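Local coordinates for protein 3-hexulose-6-phosphate isomerase (Methanocaldococcus jannaschii, PDB 1JEO) that catalyses the interconversion of 3-hexulose 6-phosphate and fructose 6-phosphate in the pathway to ribose 5-phosphate, at residues A[88-92]-A[93-97]; A[150-153]-A[154-158]. All blocks are in the same frame, centred on the assembly; numbering follows the deposited sequence.

How the contacts relate
Contact 1 (88-97) is the end of strand 85-89, the turn 90-95 and the start of helix 96-106, and it grips a citrate in the presumed substrate site; contact 2 is one stretch, 150-158, of helix 144-164, packed against the sheet. Their centres lie about 18 Å apart, and they meet where Ile-89 CD1 packs 3.8 Å from Leu-154 CD1, so the strand that carries the binding turn rests directly on this helix. The turn brings the binding groups to the pocket, and an earlier turn of the helix brings Glu-147, the probable proton acceptor, whose side chain lies about 6 Å from that of Ala-150 and about 6 Å from Gly-91.

Contact 1: A[88-92]-A[93-97]; sequences LISGS and GRTES. With CIT (citric acid), chain B.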
loop_
_atom_site.group_PDB
_atom_site.type_symbol
_atom_site.label_atom_id
_atom_site.label_comp_id
_atom_site.label_asym_id
_atom_site.label_seq_id
_atom_site.Cartn_x
_atom_site.Cartn_y
_atom_site.Cartn_z
ATOM N N LEU A 88 6.044 0.074 -0.845
ATOM C CA LEU A 88 6.575 0.182 0.512
ATOM C C LEU A 88 5.643 0.987 1.396
ATOM O O LEU A 88 5.118 2.017 0.978
ATOM C CB LEU A 88 7.974 0.813 0.497
ATOM C CG LEU A 88 9.055 0.021 -0.256
ATOM C CD1 LEU A 88 10.304 0.833 -0.424
ATOM C CD2 LEU A 88 9.368 -1.294 0.454
ATOM N N ILE A 89 5.367 0.455 2.585
ATOM C CA ILE A 89 4.486 1.104 3.558
ATOM C C ILE A 89 5.308 1.360 4.814
ATOM O O ILE A 89 5.806 0.421 5.441
ATOM C CB ILE A 89 3.225 0.220 3.871
ATOM C CG1 ILE A 89 2.431 -0.023 2.581
ATOM C CG2 ILE A 89 2.293 0.916 4.888
ATOM C CD1 ILE A 89 1.543 -1.220 2.616
ATOM N N SER A 90 5.475 2.640 5.148
ATOM C CA SER A 90 6.244 3.054 6.321
ATOM C C SER A 90 5.740 4.377 6.892
ATOM O O SER A 90 5.548 5.334 6.153
ATOM C CB SER A 90 7.727 3.179 5.961
ATOM O OG SER A 90 8.492 3.589 7.080
ATOM N N GLY A 91 5.573 4.429 8.213
ATOM C CA GLY A 91 5.106 5.634 8.888
ATOM C C GLY A 91 6.042 6.822 8.768
ATOM O O GLY A 91 5.696 7.829 8.152
ATOM N N SER A 92 7.251 6.678 9.302
ATOM C CA SER A 92 8.248 7.743 9.261
ATOM C C SER A 92 9.034 7.764 7.955
ATOM O O SER A 92 9.607 8.791 7.595
ATOM C CB SER A 92 9.225 7.595 10.428
ATOM O OG SER A 92 10.005 6.418 10.288
ATOM N N GLY A 93 9.085 6.611 7.281
ATOM C CA GLY A 93 9.829 6.473 6.038
ATOM C C GLY A 93 11.336 6.402 6.254
ATOM O O GLY A 93 12.108 6.510 5.301
ATOM N N ARG A 94 11.747 6.205 7.508
ATOM C CA ARG A 94 13.161 6.157 7.883
ATOM C C ARG A 94 13.673 4.785 8.305
ATOM O O ARG A 94 14.887 4.610 8.471
ATOM C CB ARG A 94 13.435 7.149 9.023
ATOM C CG ARG A 94 13.288 8.626 8.668
ATOM C CD ARG A 94 13.549 9.525 9.874
ATOM N NE ARG A 94 12.495 9.426 10.889
ATOM C CZ ARG A 94 12.685 9.059 12.158
ATOM N NH1 ARG A 94 13.899 8.746 12.601
ATOM N NH2 ARG A 94 11.650 8.991 12.986
ATOM N N THR A 95 12.760 3.822 8.474
ATOM C CA THR A 95 13.095 2.454 8.909
ATOM C C THR A 95 14.163 1.804 8.020
ATOM O O THR A 95 13.981 1.674 6.808
ATOM C CB THR A 95 11.828 1.568 8.976
ATOM O OG1 THR A 95 10.777 2.302 9.617
ATOM C CG2 THR A 95 12.092 0.295 9.783
ATOM N N GLU A 96 15.294 1.469 8.642
ATOM C CA GLU A 96 16.450 0.873 7.968
ATOM C C GLU A 96 16.190 -0.368 7.114
ATOM O O GLU A 96 16.731 -0.471 6.007
ATOM C CB GLU A 96 17.576 0.614 8.969
ATOM C CG GLU A 96 18.381 1.851 9.357
ATOM C CD GLU A 96 19.325 2.322 8.260
ATOM O OE1 GLU A 96 20.226 1.547 7.870
ATOM O OE2 GLU A 96 19.169 3.470 7.794
ATOM N N SER A 97 15.328 -1.266 7.601
ATOM C CA SER A 97 14.978 -2.489 6.870
ATOM C C SER A 97 14.177 -2.206 5.596
ATOM O O SER A 97 14.288 -2.951 4.619
ATOM C CB SER A 97 14.216 -3.465 7.762
ATOM O OG SER A 97 15.052 -3.942 8.797
HETATM C C1 CIT B . 8.644 4.016 11.868
HETATM O O1 CIT B . 9.680 4.625 12.285
HETATM O O2 CIT B . 7.619 4.625 11.320
HETATM C C2 CIT B . 8.659 2.496 12.032
HETATM C C3 CIT B . 7.448 1.573 11.566
HETATM O O7 CIT B . 6.338 1.890 12.429
HETATM C C4 CIT B . 7.872 0.059 11.887
HETATM C C5 CIT B . 8.260 -0.446 13.232
HETATM O O3 CIT B . 7.354 -0.870 13.915
HETATM O O4 CIT B . 9.470 -0.383 13.559
HETATM C C6 CIT B . 7.099 1.801 10.009
HETATM O O5 CIT B . 5.956 2.210 9.719
HETATM O O6 CIT B . 7.962 1.581 9.104
HETATM O O HOH W 1 10.544 10.819 9.212
#
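Ser-90 and Thr-95, at the start and end of the turn, both donate to one carboxylate oxygen of the bound citrate, O6: Ser-90 OG over 2.9 Å and Thr-95 OG1 over 3.0 Å. The other oxygen of that carboxylate, O5, takes a nearly straight bond from Gly-91 N (2.7 Å, 174°). A second carboxylate lies against Ser-92, whose backbone N donates to O2 over 2.9 Å while its OG donates to O1. Small hydroxyl residues and bare amides suit a site for an anion, and citrate, probably from the crystallisation liquor, seems to occupy the place of the sugar phosphate that 90-95 are thought to bind. Gly-91, having no side chain, lets the citrate carboxylates come close to the backbone.

Behind this first shell the turn braces itself. Ser-92 OG sits between its own backbone N and carbonyl carbon (chi1 67°), from where it also accepts a bond from Arg-94 N over 3.3 Å; one hydroxyl thus serves both ligand and turn. Gly-93 N gives Ser-90 OG a weak, bent bond (134°), and the positive phi of Gly-93 favours glycine. The Arg-94 chain, bent at chi3, folds back past Ser-92 CB, and a water in the guanidinium plane joins its NE to Ser-92 O. Ser-51 adds another bond to the citrate.

The turn links the first two elements of a beta-alpha-beta unit: strand 85-89 lies in the parallel sheet between 43-46 and 112-115, and Leu-88 packs on Val-98 and Ala-102 of helix 96-106.

Contact 2: A[150-153]-A[154-158]; sequences ALIF and LDLVI
Leu-154 N donates to Ala-150 O over 2.9 Å, the first of four successive i to i+4 bonds that tie 150-153 to 154-157 as one unbroken alpha-helix. Asp-155, Leu-156 and Val-157 repeat the step to Leu-151, Ile-152 and Phe-153, each N standing 3.0 Å from the carbonyl O it meets. Weak i to i+3 bonds supplement them: Asp-155 N also approaches Ile-152 O, and Leu-156 N approaches Phe-153 O, giving two carbonyls a second donor.

Along the buried side, Val-157 lays CG2 over one face of the Phe-153 ring in a CH-pi contact, 4.0 Å from the centroid and displaced toward the rim. The ring reaches this place because CG stands anti to the backbone N (chi1 172°), while Val-157 points CG2 anti to its own carbonyl carbon. A branched, compact valine fits one turn further along the helix from a broad ring; Phe-153 CD2 also meets Leu-154 CD2 at 4.2 Å.

Helix 144-164 belongs to the SIS fold, an alpha/beta sandwich in which helices cover a parallel sheet, and its apolar residues divide among several neighbours. Phe-153 and Val-157 face helix 24-39 through Leu-33, and the Phe-153 ring also meets that of Phe-20. Leu-154 packs on Phe-58 of helix 49-64, which Ile-158 touches as well.

The partly exposed side is more mixed. Asp-155 OD2 lies 3.9 Å from Leu-151 CG, the two side chains crossing obliquely, and comes within 3.3 Å of Leu-151 O, two acceptors that form no hydrogen bond. One residue further on, Ile-152 CG2 and Leu-156 CD1 only brush at 4.5 Å, though Leu-156 CG comes within 3.2 Å of Ile-152 O.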
loop_
_atom_site.group_PDB
_atom_site.type_symbol
_atom_site.label_atom_id
_atom_site.label_comp_id
_atom_site.label_asym_id
_atom_site.label_seq_id
_atom_site.Cartn_x
_atom_site.Cartn_y
_atom_site.Cartn_z
ATOM N N ALA A 150 -4.149 3.856 6.323
ATOM C CA ALA A 150 -3.492 3.141 5.226
ATOM C C ALA A 150 -4.255 1.877 4.862
ATOM O O ALA A 150 -4.412 1.591 3.685
ATOM C CB ALA A 150 -2.031 2.813 5.568
ATOM N N LEU A 151 -4.780 1.167 5.867
ATOM C CA LEU A 151 -5.570 -0.054 5.631
ATOM C C LEU A 151 -6.836 0.308 4.862
ATOM O O LEU A 151 -7.155 -0.333 3.857
ATOM C CB LEU A 151 -5.958 -0.755 6.946
ATOM C CG LEU A 151 -6.837 -2.022 6.860
ATOM C CD1 LEU A 151 -6.117 -3.138 6.107
ATOM C CD2 LEU A 151 -7.236 -2.497 8.253
ATOM N N ILE A 152 -7.503 1.374 5.307
ATOM C CA ILE A 152 -8.729 1.852 4.668
ATOM C C ILE A 152 -8.451 2.328 3.235
ATOM O O ILE A 152 -9.171 1.936 2.321
ATOM C CB ILE A 152 -9.457 2.903 5.558
ATOM C CG1 ILE A 152 -9.968 2.190 6.817
ATOM C CG2 ILE A 152 -10.642 3.548 4.811
ATOM C CD1 ILE A 152 -10.439 3.080 7.944
ATOM N N PHE A 153 -7.340 3.048 3.038
ATOM C CA PHE A 153 -6.925 3.540 1.713
ATOM C C PHE A 153 -6.678 2.362 0.765
ATOM O O PHE A 153 -7.159 2.363 -0.369
ATOM C CB PHE A 153 -5.646 4.405 1.820
ATOM C CG PHE A 153 -5.037 4.793 0.483
ATOM C CD1 PHE A 153 -5.710 5.678 -0.390
ATOM C CD2 PHE A 153 -3.806 4.239 0.073
ATOM C CE1 PHE A 153 -5.166 6.001 -1.658
ATOM C CE2 PHE A 153 -3.246 4.552 -1.195
ATOM C CZ PHE A 153 -3.927 5.435 -2.064
ATOM N N LEU A 154 -5.931 1.370 1.249
ATOM C CA LEU A 154 -5.601 0.185 0.462
ATOM C C LEU A 154 -6.808 -0.670 0.095
ATOM O O LEU A 154 -6.824 -1.284 -0.967
ATOM C CB LEU A 154 -4.497 -0.631 1.140
ATOM C CG LEU A 154 -3.133 0.075 1.128
ATOM C CD1 LEU A 154 -2.171 -0.667 2.020
ATOM C CD2 LEU A 154 -2.581 0.232 -0.283
ATOM N N ASP A 155 -7.836 -0.651 0.944
ATOM C CA ASP A 155 -9.076 -1.381 0.670
ATOM C C ASP A 155 -9.900 -0.595 -0.353
ATOM O O ASP A 155 -10.633 -1.191 -1.143
ATOM C CB ASP A 155 -9.883 -1.625 1.946
ATOM C CG ASP A 155 -9.280 -2.717 2.835
ATOM O OD1 ASP A 155 -8.611 -3.639 2.322
ATOM O OD2 ASP A 155 -9.506 -2.664 4.058
ATOM N N LEU A 156 -9.732 0.733 -0.367
ATOM C CA LEU A 156 -10.419 1.605 -1.330
ATOM C C LEU A 156 -9.770 1.466 -2.714
ATOM O O LEU A 156 -10.447 1.615 -3.729
ATOM C CB LEU A 156 -10.416 3.077 -0.887
ATOM C CG LEU A 156 -11.201 3.512 0.359
ATOM C CD1 LEU A 156 -11.007 4.997 0.587
ATOM C CD2 LEU A 156 -12.671 3.187 0.231
ATOM N N VAL A 157 -8.475 1.128 -2.739
ATOM C CA VAL A 157 -7.727 0.904 -3.987
ATOM C C VAL A 157 -8.253 -0.404 -4.596
ATOM O O VAL A 157 -8.525 -0.467 -5.798
ATOM C CB VAL A 157 -6.184 0.823 -3.731
ATOM C CG1 VAL A 157 -5.420 0.385 -4.984
ATOM C CG2 VAL A 157 -5.673 2.182 -3.278
ATOM N N ILE A 158 -8.465 -1.408 -3.739
ATOM C CA ILE A 158 -9.006 -2.705 -4.153
ATOM C C ILE A 158 -10.420 -2.494 -4.711
ATOM O O ILE A 158 -10.751 -3.036 -5.766
ATOM C CB ILE A 158 -9.028 -3.718 -2.965
ATOM C CG1 ILE A 158 -7.593 -4.071 -2.541
ATOM C CG2 ILE A 158 -9.819 -4.981 -3.323
ATOM C CD1 ILE A 158 -6.753 -4.782 -3.620
#